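Local coordinates for glutathione S-transferase-like protein (Methylobacillus flagellatus, PDB 4GLT) that binds glutathione in a cleft of a glutathione S-transferase fold and probably acts as a transferase, at residues P32-V37 / G69-L74; L25-T30 / V48-V53; R38-E43 / F174-I179. All coordinates share one frame; numbering follows the deposited sequence.

Contact 1 (P32-V37 / G69-L74); sequences PYARKV and GKIPVL. With GSH (glutathione), chain E.
The Y33 ring lies between P32 and glutathione: P32 CG packs over one face, offset toward the rim, and CB1 of glutathione lies over the opposite face 3.8 Å above the ring plane, while C2 of the ligand comes up in plane at the edge. Y33 CG stands anti to its own carbonyl carbon (chi1 -49°), which turns the ring away from the 69-74 segment and along the ligand, even though Y33 CB remains 4.0 Å from P72 CD. The puckered ring of P72 meets the first turns of the helix directly. Its CG sits 3.5 Å from V37 CG2, the two side chains crossing at a slant, and lies near Y33 O, while its CB rests on A34 CA and CB. A34 suits this place because a methyl group lets the turn come close, with CA atoms of A34 and P72 4.8 Å apart. The same methyl meets I71 CG2 at 3.9 Å. V37 is branched at CB, and CG2 is the branch that meets P72 CG.

The peptide bond before P72 is cis, as in the cis-proline loop of the thioredoxin-like fold, where the residue before the proline turns its backbone to the ligand. Here I71 O accepts a hydrogen bond from GSH N2, although the place of this oxygen is less certain. K70 lies alongside the ligand's cysteine, its CG 3.7 Å from SG2.

At the start of helix 32-44, S31 OG bonds A34 N, and K36 on another side makes salt bridges with E116 and D120. V37 also packs on I88 of helix 85-93, P32 touches Y187 of helix 176-191, and both A34 and P72 rest against strand 24-27.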
# COMPACT_ATOMS: atom_id res chain seq x y z
N PRO A 32 -9.32 -9.56 0.63
CA PRO A 32 -10.06 -8.46 -0.02
C PRO A 32 -9.20 -7.70 -1.03
O PRO A 32 -9.72 -7.07 -1.95
CB PRO A 32 -10.46 -7.56 1.15
CG PRO A 32 -9.40 -7.80 2.18
CD PRO A 32 -8.98 -9.24 2.03
N TYR A 33 -7.89 -7.78 -0.85
CA TYR A 33 -6.93 -7.20 -1.79
C TYR A 33 -6.88 -8.04 -3.06
O TYR A 33 -6.74 -7.51 -4.15
CB TYR A 33 -5.54 -7.15 -1.17
CG TYR A 33 -5.53 -6.57 0.21
CD1 TYR A 33 -5.64 -5.20 0.39
CD2 TYR A 33 -5.41 -7.38 1.33
CE1 TYR A 33 -5.62 -4.65 1.66
CE2 TYR A 33 -5.40 -6.84 2.60
CZ TYR A 33 -5.51 -5.47 2.75
OH TYR A 33 -5.50 -4.92 4.01
N ALA A 34 -6.97 -9.35 -2.89
CA ALA A 34 -7.02 -10.26 -4.02
C ALA A 34 -8.32 -10.03 -4.77
O ALA A 34 -8.34 -9.99 -6.00
CB ALA A 34 -6.93 -11.71 -3.55
N ARG A 35 -9.40 -9.85 -4.02
CA ARG A 35 -10.71 -9.66 -4.61
C ARG A 35 -10.75 -8.40 -5.48
O ARG A 35 -11.35 -8.40 -6.55
CB ARG A 35 -11.79 -9.60 -3.52
CG ARG A 35 -13.20 -9.60 -4.08
CD ARG A 35 -14.26 -9.42 -3.00
NE ARG A 35 -15.60 -9.60 -3.56
CZ ARG A 35 -16.73 -9.47 -2.86
NH1 ARG A 35 -16.69 -9.16 -1.58
NH2 ARG A 35 -17.89 -9.66 -3.46
N LYS A 36 -10.13 -7.33 -4.99
CA LYS A 36 -10.05 -6.08 -5.75
C LYS A 36 -9.38 -6.36 -7.10
O LYS A 36 -9.84 -5.89 -8.14
CB LYS A 36 -9.28 -5.01 -4.94
CG LYS A 36 -9.13 -3.65 -5.64
CD LYS A 36 -8.23 -2.69 -4.85
CE LYS A 36 -6.96 -3.40 -4.38
NZ LYS A 36 -5.87 -2.46 -3.99
N VAL A 37 -8.31 -7.15 -7.07
CA VAL A 37 -7.61 -7.56 -8.29
C VAL A 37 -8.50 -8.43 -9.19
O VAL A 37 -8.60 -8.20 -10.39
CB VAL A 37 -6.29 -8.31 -7.98
CG1 VAL A 37 -5.58 -8.69 -9.27
CG2 VAL A 37 -5.38 -7.45 -7.13
N GLY A 69 5.83 -12.48 0.71
CA GLY A 69 4.99 -13.64 1.02
C GLY A 69 3.50 -13.36 1.00
O GLY A 69 2.72 -14.06 1.65
N LYS A 70 3.09 -12.35 0.24
CA LYS A 70 1.72 -11.87 0.32
C LYS A 70 0.95 -12.02 -0.99
O LYS A 70 1.48 -11.82 -2.08
CB LYS A 70 1.69 -10.40 0.75
CG LYS A 70 1.97 -10.20 2.23
CD LYS A 70 2.10 -8.72 2.55
CE LYS A 70 2.31 -8.49 4.04
NZ LYS A 70 1.04 -8.71 4.79
N ILE A 71 -0.33 -12.37 -0.85
CA ILE A 71 -1.24 -12.45 -1.97
C ILE A 71 -2.00 -11.12 -2.02
O ILE A 71 -2.15 -10.47 -0.99
CB ILE A 71 -2.19 -13.64 -1.77
CG1 ILE A 71 -1.58 -14.90 -2.40
CG2 ILE A 71 -3.57 -13.36 -2.36
CD1 ILE A 71 -0.13 -15.13 -2.01
N PRO A 72 -2.47 -10.69 -3.21
CA PRO A 72 -2.32 -11.33 -4.51
C PRO A 72 -0.94 -11.07 -5.13
O PRO A 72 -0.33 -10.05 -4.85
CB PRO A 72 -3.39 -10.63 -5.35
CG PRO A 72 -3.46 -9.26 -4.79
CD PRO A 72 -3.06 -9.34 -3.34
N VAL A 73 -0.54 -11.97 -6.01
CA VAL A 73 0.59 -11.79 -6.88
C VAL A 73 0.15 -12.08 -8.30
O VAL A 73 -0.46 -13.10 -8.53
CB VAL A 73 1.70 -12.76 -6.58
CG1 VAL A 73 2.94 -12.36 -7.31
CG2 VAL A 73 1.95 -12.84 -5.13
N LEU A 74 0.45 -11.20 -9.24
CA LEU A 74 0.24 -11.51 -10.65
C LEU A 74 1.54 -11.97 -11.28
O LEU A 74 2.49 -11.20 -11.40
CB LEU A 74 -0.32 -10.30 -11.42
CG LEU A 74 -0.88 -10.57 -12.83
CD1 LEU A 74 -2.36 -10.96 -12.79
CD2 LEU A 74 -0.70 -9.36 -13.72
N1 GSH E . -0.73 -4.53 0.45
CA1 GSH E . -1.06 -5.87 -0.08
C1 GSH E . -2.02 -5.61 -1.20
O11 GSH E . -2.14 -6.43 -2.13
O12 GSH E . -2.65 -4.53 -1.17
CB1 GSH E . -1.64 -6.75 1.04
CG1 GSH E . -1.94 -8.19 0.59
CD1 GSH E . -2.54 -9.01 1.73
OE1 GSH E . -2.59 -8.55 2.86
N2 GSH E . -2.99 -10.23 1.42
CA2 GSH E . -3.48 -11.25 2.36
C2 GSH E . -4.81 -10.93 2.98
O2 GSH E . -5.68 -10.35 2.33
CB2 GSH E . -2.43 -11.55 3.42
SG2 GSH E . -0.99 -12.37 2.71
N3 GSH E . -5.01 -11.31 4.23
CA3 GSH E . -6.21 -10.98 4.98
C3 GSH E . -7.29 -12.04 4.86
O31 GSH E . -8.16 -12.10 5.76
O32 GSH E . -7.29 -12.81 3.87

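Contact 2 (L25-T30 / V48-V53). With GSH (glutathione), chain E.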
# COMPACT_ATOMS: atom_id res chain seq x y z
N LEU A 25 -2.91 -15.31 -11.46
CA LEU A 25 -3.16 -14.48 -10.28
C LEU A 25 -3.29 -15.30 -9.01
O LEU A 25 -4.37 -15.84 -8.74
CB LEU A 25 -4.43 -13.64 -10.45
CG LEU A 25 -4.80 -13.01 -9.11
CD1 LEU A 25 -3.82 -11.90 -8.74
CD2 LEU A 25 -6.23 -12.50 -9.09
N LEU A 26 -2.23 -15.37 -8.23
CA LEU A 26 -2.28 -16.07 -6.96
C LEU A 26 -3.24 -15.35 -6.05
O LEU A 26 -3.17 -14.14 -5.90
CB LEU A 26 -0.92 -16.10 -6.30
CG LEU A 26 0.22 -16.77 -7.05
CD1 LEU A 26 1.35 -17.05 -6.09
CD2 LEU A 26 -0.26 -18.04 -7.67
N TYR A 27 -4.11 -16.09 -5.40
CA TYR A 27 -5.12 -15.51 -4.53
C TYR A 27 -5.66 -16.54 -3.54
O TYR A 27 -5.54 -17.74 -3.75
CB TYR A 27 -6.27 -14.97 -5.37
CG TYR A 27 -7.28 -16.03 -5.72
CD1 TYR A 27 -8.52 -16.08 -5.08
CD2 TYR A 27 -7.00 -17.00 -6.67
CE1 TYR A 27 -9.44 -17.06 -5.39
CE2 TYR A 27 -7.92 -17.98 -7.00
CZ TYR A 27 -9.14 -18.00 -6.35
OH TYR A 27 -10.07 -18.97 -6.66
N SER A 28 -6.27 -16.04 -2.45
CA SER A 28 -6.96 -16.88 -1.48
C SER A 28 -8.44 -16.53 -1.54
O SER A 28 -8.82 -15.57 -2.20
CB SER A 28 -6.45 -16.62 -0.07
OG SER A 28 -6.81 -15.31 0.36
N ASN A 29 -9.27 -17.29 -0.84
CA ASN A 29 -10.73 -17.07 -0.87
C ASN A 29 -11.24 -15.91 -0.02
O ASN A 29 -12.36 -15.45 -0.20
CB ASN A 29 -11.48 -18.34 -0.49
CG ASN A 29 -11.90 -19.16 -1.70
OD1 ASN A 29 -11.85 -20.39 -1.68
ND2 ASN A 29 -12.34 -18.49 -2.76
N THR A 30 -10.42 -15.42 0.91
CA THR A 30 -10.87 -14.38 1.82
C THR A 30 -10.19 -13.04 1.60
O THR A 30 -10.68 -12.02 2.07
CB THR A 30 -10.70 -14.82 3.29
OG1 THR A 30 -9.31 -14.91 3.61
CG2 THR A 30 -11.36 -16.18 3.51
N VAL A 48 -7.58 -14.44 -17.21
CA VAL A 48 -6.46 -14.65 -16.29
C VAL A 48 -6.59 -15.98 -15.54
O VAL A 48 -7.64 -16.29 -14.99
CB VAL A 48 -6.36 -13.48 -15.28
CG1 VAL A 48 -7.64 -13.37 -14.46
CG2 VAL A 48 -5.15 -13.65 -14.37
N ASP A 49 -5.52 -16.76 -15.55
CA ASP A 49 -5.50 -18.03 -14.83
C ASP A 49 -5.52 -17.75 -13.33
O ASP A 49 -4.50 -17.38 -12.75
CB ASP A 49 -4.25 -18.83 -15.21
CG ASP A 49 -4.24 -20.22 -14.62
OD1 ASP A 49 -3.29 -20.97 -14.91
OD2 ASP A 49 -5.18 -20.58 -13.88
N MET A 50 -6.68 -17.90 -12.71
CA MET A 50 -6.81 -17.57 -11.30
C MET A 50 -6.42 -18.76 -10.43
O MET A 50 -7.06 -19.80 -10.50
CB MET A 50 -8.25 -17.17 -11.00
CG MET A 50 -8.35 -15.99 -10.06
SD MET A 50 -8.37 -14.44 -10.99
CE MET A 50 -10.12 -14.28 -11.33
N VAL A 51 -5.38 -18.61 -9.62
CA VAL A 51 -4.86 -19.76 -8.85
C VAL A 51 -5.09 -19.62 -7.35
O VAL A 51 -4.39 -18.88 -6.66
CB VAL A 51 -3.35 -19.95 -9.09
CG1 VAL A 51 -2.88 -21.25 -8.45
CG2 VAL A 51 -3.05 -19.95 -10.58
N LEU A 52 -6.10 -20.33 -6.85
CA LEU A 52 -6.38 -20.35 -5.43
C LEU A 52 -5.15 -20.91 -4.74
O LEU A 52 -4.57 -21.90 -5.18
CB LEU A 52 -7.59 -21.24 -5.13
CG LEU A 52 -8.07 -21.24 -3.69
CD1 LEU A 52 -8.62 -19.87 -3.29
CD2 LEU A 52 -9.11 -22.34 -3.51
N VAL A 53 -4.74 -20.27 -3.65
CA VAL A 53 -3.49 -20.65 -3.01
C VAL A 53 -3.62 -20.69 -1.49
O VAL A 53 -4.56 -20.12 -0.92
CB VAL A 53 -2.38 -19.67 -3.43
CG1 VAL A 53 -2.32 -18.47 -2.49
CG2 VAL A 53 -1.04 -20.38 -3.48
N1 GSH E . -0.73 -4.53 0.45
CA1 GSH E . -1.06 -5.87 -0.08
C1 GSH E . -2.02 -5.61 -1.20
O11 GSH E . -2.14 -6.43 -2.13
O12 GSH E . -2.65 -4.53 -1.17
CB1 GSH E . -1.64 -6.75 1.04
CG1 GSH E . -1.94 -8.19 0.59
CD1 GSH E . -2.54 -9.01 1.73
OE1 GSH E . -2.59 -8.55 2.86
N2 GSH E . -2.99 -10.23 1.42
CA2 GSH E . -3.48 -11.25 2.36
C2 GSH E . -4.81 -10.93 2.98
O2 GSH E . -5.68 -10.35 2.33
CB2 GSH E . -2.43 -11.55 3.42
SG2 GSH E . -0.99 -12.37 2.71
N3 GSH E . -5.01 -11.31 4.23
CA3 GSH E . -6.21 -10.98 4.98
C3 GSH E . -7.29 -12.04 4.86
O31 GSH E . -8.16 -12.10 5.76
O32 GSH E . -7.29 -12.81 3.87
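Y27 leans across the neighbouring strand toward L52. Its CB carries CG into the position between backbone N and carbonyl carbon (chi1 84°), which swings the ring over that strand. CG is near V51 O, and CD2 comes closer to the same oxygen, 3.2 Å away. Farther out, CE2 meets the backbone of L52 and M50 CG, the latter at 3.7 Å, while CD1, CE1 and CZ all lie beneath L52 CD1. That methyl makes a CH-pi contact over the ring face, 4.0 Å from the Y27 centroid and 29° off the ring normal. The hydroxyl OH ends beside L52 CB. A broad aromatic suits this border, since L52 is exposed and the ring gives its methyl a surface to lie on; N29 crosses the same leucine at about a right angle.

On the same face as Y27, L25 and M50 run side by side, with L25 CD2 3.5 Å from M50 SD. L26 and V51 pair likewise on the other face. Four backbone hydrogen bonds in parallel register join the strands: L25 N to D49 O, V51 N to L25 O, Y27 N to V51 O and V53 N to Y27 O.

Past the strand end, T30 OG1 donates to glutathione O32 at 2.9 Å. Strand 24-27, helix 32-44 and strand 49-52 form a beta-alpha-beta unit, the opening unit of the thioredoxin-like domain of glutathione S-transferases, with the ligand bound just beyond the first strand.

Contact 3 (R38-E43 / F174-I179)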
# COMPACT_ATOMS: atom_id res chain seq x y z
N ARG A 38 -9.14 -9.44 -8.62
CA ARG A 38 -9.99 -10.31 -9.44
C ARG A 38 -11.09 -9.48 -10.09
O ARG A 38 -11.39 -9.67 -11.28
CB ARG A 38 -10.60 -11.43 -8.60
CG ARG A 38 -9.56 -12.35 -7.99
CD ARG A 38 -10.11 -12.99 -6.72
NE ARG A 38 -10.96 -14.14 -7.00
CZ ARG A 38 -11.87 -14.61 -6.15
NH1 ARG A 38 -12.05 -14.02 -4.97
NH2 ARG A 38 -12.61 -15.67 -6.47
N VAL A 39 -11.69 -8.56 -9.34
CA VAL A 39 -12.80 -7.77 -9.86
C VAL A 39 -12.37 -6.87 -11.01
O VAL A 39 -13.14 -6.62 -11.95
CB VAL A 39 -13.49 -6.92 -8.76
CG1 VAL A 39 -14.35 -5.83 -9.39
CG2 VAL A 39 -14.35 -7.80 -7.87
N VAL A 40 -11.15 -6.36 -10.94
CA VAL A 40 -10.66 -5.46 -11.97
C VAL A 40 -10.44 -6.29 -13.22
O VAL A 40 -10.77 -5.86 -14.33
CB VAL A 40 -9.36 -4.76 -11.54
CG1 VAL A 40 -8.57 -4.28 -12.75
CG2 VAL A 40 -9.68 -3.60 -10.60
N ALA A 41 -9.91 -7.50 -13.03
CA ALA A 41 -9.65 -8.43 -14.13
C ALA A 41 -10.91 -8.67 -14.95
O ALA A 41 -10.87 -8.69 -16.18
CB ALA A 41 -9.09 -9.75 -13.61
N ALA A 42 -12.03 -8.87 -14.26
CA ALA A 42 -13.30 -9.12 -14.91
C ALA A 42 -13.79 -7.87 -15.62
O ALA A 42 -14.25 -7.94 -16.76
CB ALA A 42 -14.33 -9.60 -13.90
N GLU A 43 -13.69 -6.73 -14.97
CA GLU A 43 -14.14 -5.50 -15.57
C GLU A 43 -13.35 -5.17 -16.82
O GLU A 43 -13.89 -4.68 -17.79
CB GLU A 43 -14.09 -4.35 -14.57
CG GLU A 43 -15.00 -4.57 -13.38
CD GLU A 43 -16.46 -4.47 -13.73
OE1 GLU A 43 -16.80 -3.68 -14.63
OE2 GLU A 43 -17.28 -5.17 -13.11
N PHE A 174 -17.83 4.53 -12.85
CA PHE A 174 -17.35 3.38 -12.16
C PHE A 174 -15.83 3.32 -12.29
O PHE A 174 -15.29 3.28 -13.39
CB PHE A 174 -18.00 2.14 -12.76
CG PHE A 174 -17.59 0.87 -12.09
CD1 PHE A 174 -18.18 0.49 -10.90
CD2 PHE A 174 -16.62 0.06 -12.65
CE1 PHE A 174 -17.80 -0.67 -10.27
CE2 PHE A 174 -16.24 -1.12 -12.03
CZ PHE A 174 -16.82 -1.48 -10.84
N SER A 175 -15.14 3.34 -11.16
CA SER A 175 -13.69 3.28 -11.19
C SER A 175 -13.15 2.32 -10.15
O SER A 175 -13.89 1.70 -9.38
CB SER A 175 -13.10 4.67 -10.98
OG SER A 175 -13.52 5.19 -9.73
N LEU A 176 -11.83 2.19 -10.15
CA LEU A 176 -11.11 1.48 -9.12
C LEU A 176 -11.66 1.87 -7.74
O LEU A 176 -11.77 1.04 -6.85
CB LEU A 176 -9.62 1.81 -9.23
CG LEU A 176 -8.66 1.14 -8.27
CD1 LEU A 176 -8.78 -0.37 -8.38
CD2 LEU A 176 -7.23 1.61 -8.55
N ALA A 177 -12.02 3.14 -7.57
CA ALA A 177 -12.54 3.60 -6.29
C ALA A 177 -13.68 2.69 -5.82
O ALA A 177 -13.59 2.02 -4.78
CB ALA A 177 -13.03 5.04 -6.39
N ASP A 178 -14.75 2.66 -6.60
CA ASP A 178 -15.90 1.82 -6.29
C ASP A 178 -15.54 0.37 -6.00
O ASP A 178 -15.99 -0.21 -5.01
CB ASP A 178 -16.88 1.94 -7.44
CG ASP A 178 -17.17 3.39 -7.75
OD1 ASP A 178 -17.89 4.02 -6.94
OD2 ASP A 178 -16.63 3.92 -8.75
N ILE A 179 -14.70 -0.20 -6.85
CA ILE A 179 -14.29 -1.57 -6.62
C ILE A 179 -13.67 -1.71 -5.24
O ILE A 179 -13.96 -2.66 -4.50
CB ILE A 179 -13.28 -2.04 -7.68
CG1 ILE A 179 -13.94 -2.04 -9.06
CG2 ILE A 179 -12.76 -3.42 -7.32
CD1 ILE A 179 -13.05 -2.58 -10.16
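With V39 CG1 anti to its backbone N (chi1 164°), that methyl is aimed at I179, and the two side chains meet tip to tip, V39 CG1 3.6 Å from I179 CG2. I179 CG1, anti to its own carbonyl carbon (chi1 -64°), carries CD1 onward to V40, 3.5 Å from V40 CG2, where the side chains cross at about a right angle. L176 CD1 approaches the same valine methyl at 4.0 Å. Branched aliphatic groups suit this buried interface, offering methyls in several directions without needing polar partners.

At the other end, the E43 chain bends at chi2 and the side chain crosses that of F174 at about a right angle, carboxylate and ring planes 51° apart. R214 forms a salt bridge with E43 OE1 and a cation-pi contact with F174, while S216 bonds E43 OE2.

S175 and D178 form a capping box, S175 N bonding D178 OD2 at 2.9 Å, which closes the first turn of helix 176-191. Through V39, V40 and I179, helix 32-44 of the N-terminal thioredoxin-like domain packs on this helix of the helical C-terminal domain, the domain interface of glutathione S-transferases. V89 of helix 85-93 packs on V40 and L176, and R113 and E116 of helix 106-133 pack on L176.

In the fold
From the N terminus, strand 24-27 comes first and enters contact 2, which closes around helix 32-44 when the chain returns in strand 49-52. Contact 1 begins inside that loop, at the helix start, and ends outside it at the cis-proline segment leading into strand 73-75, so contacts 1 and 2 cross. Contact 3 leaves from the later turns of the same helix and closes a far longer loop, reaching helix 176-191; it crosses both others. Helix 32-44 is thus shared by contacts 1 and 3 and spanned by contact 2. Contacts 1 and 2 meet at neighbouring strands and both touch glutathione, whereas contact 3 joins the N-terminal sheet domain to the helical C-terminal domain.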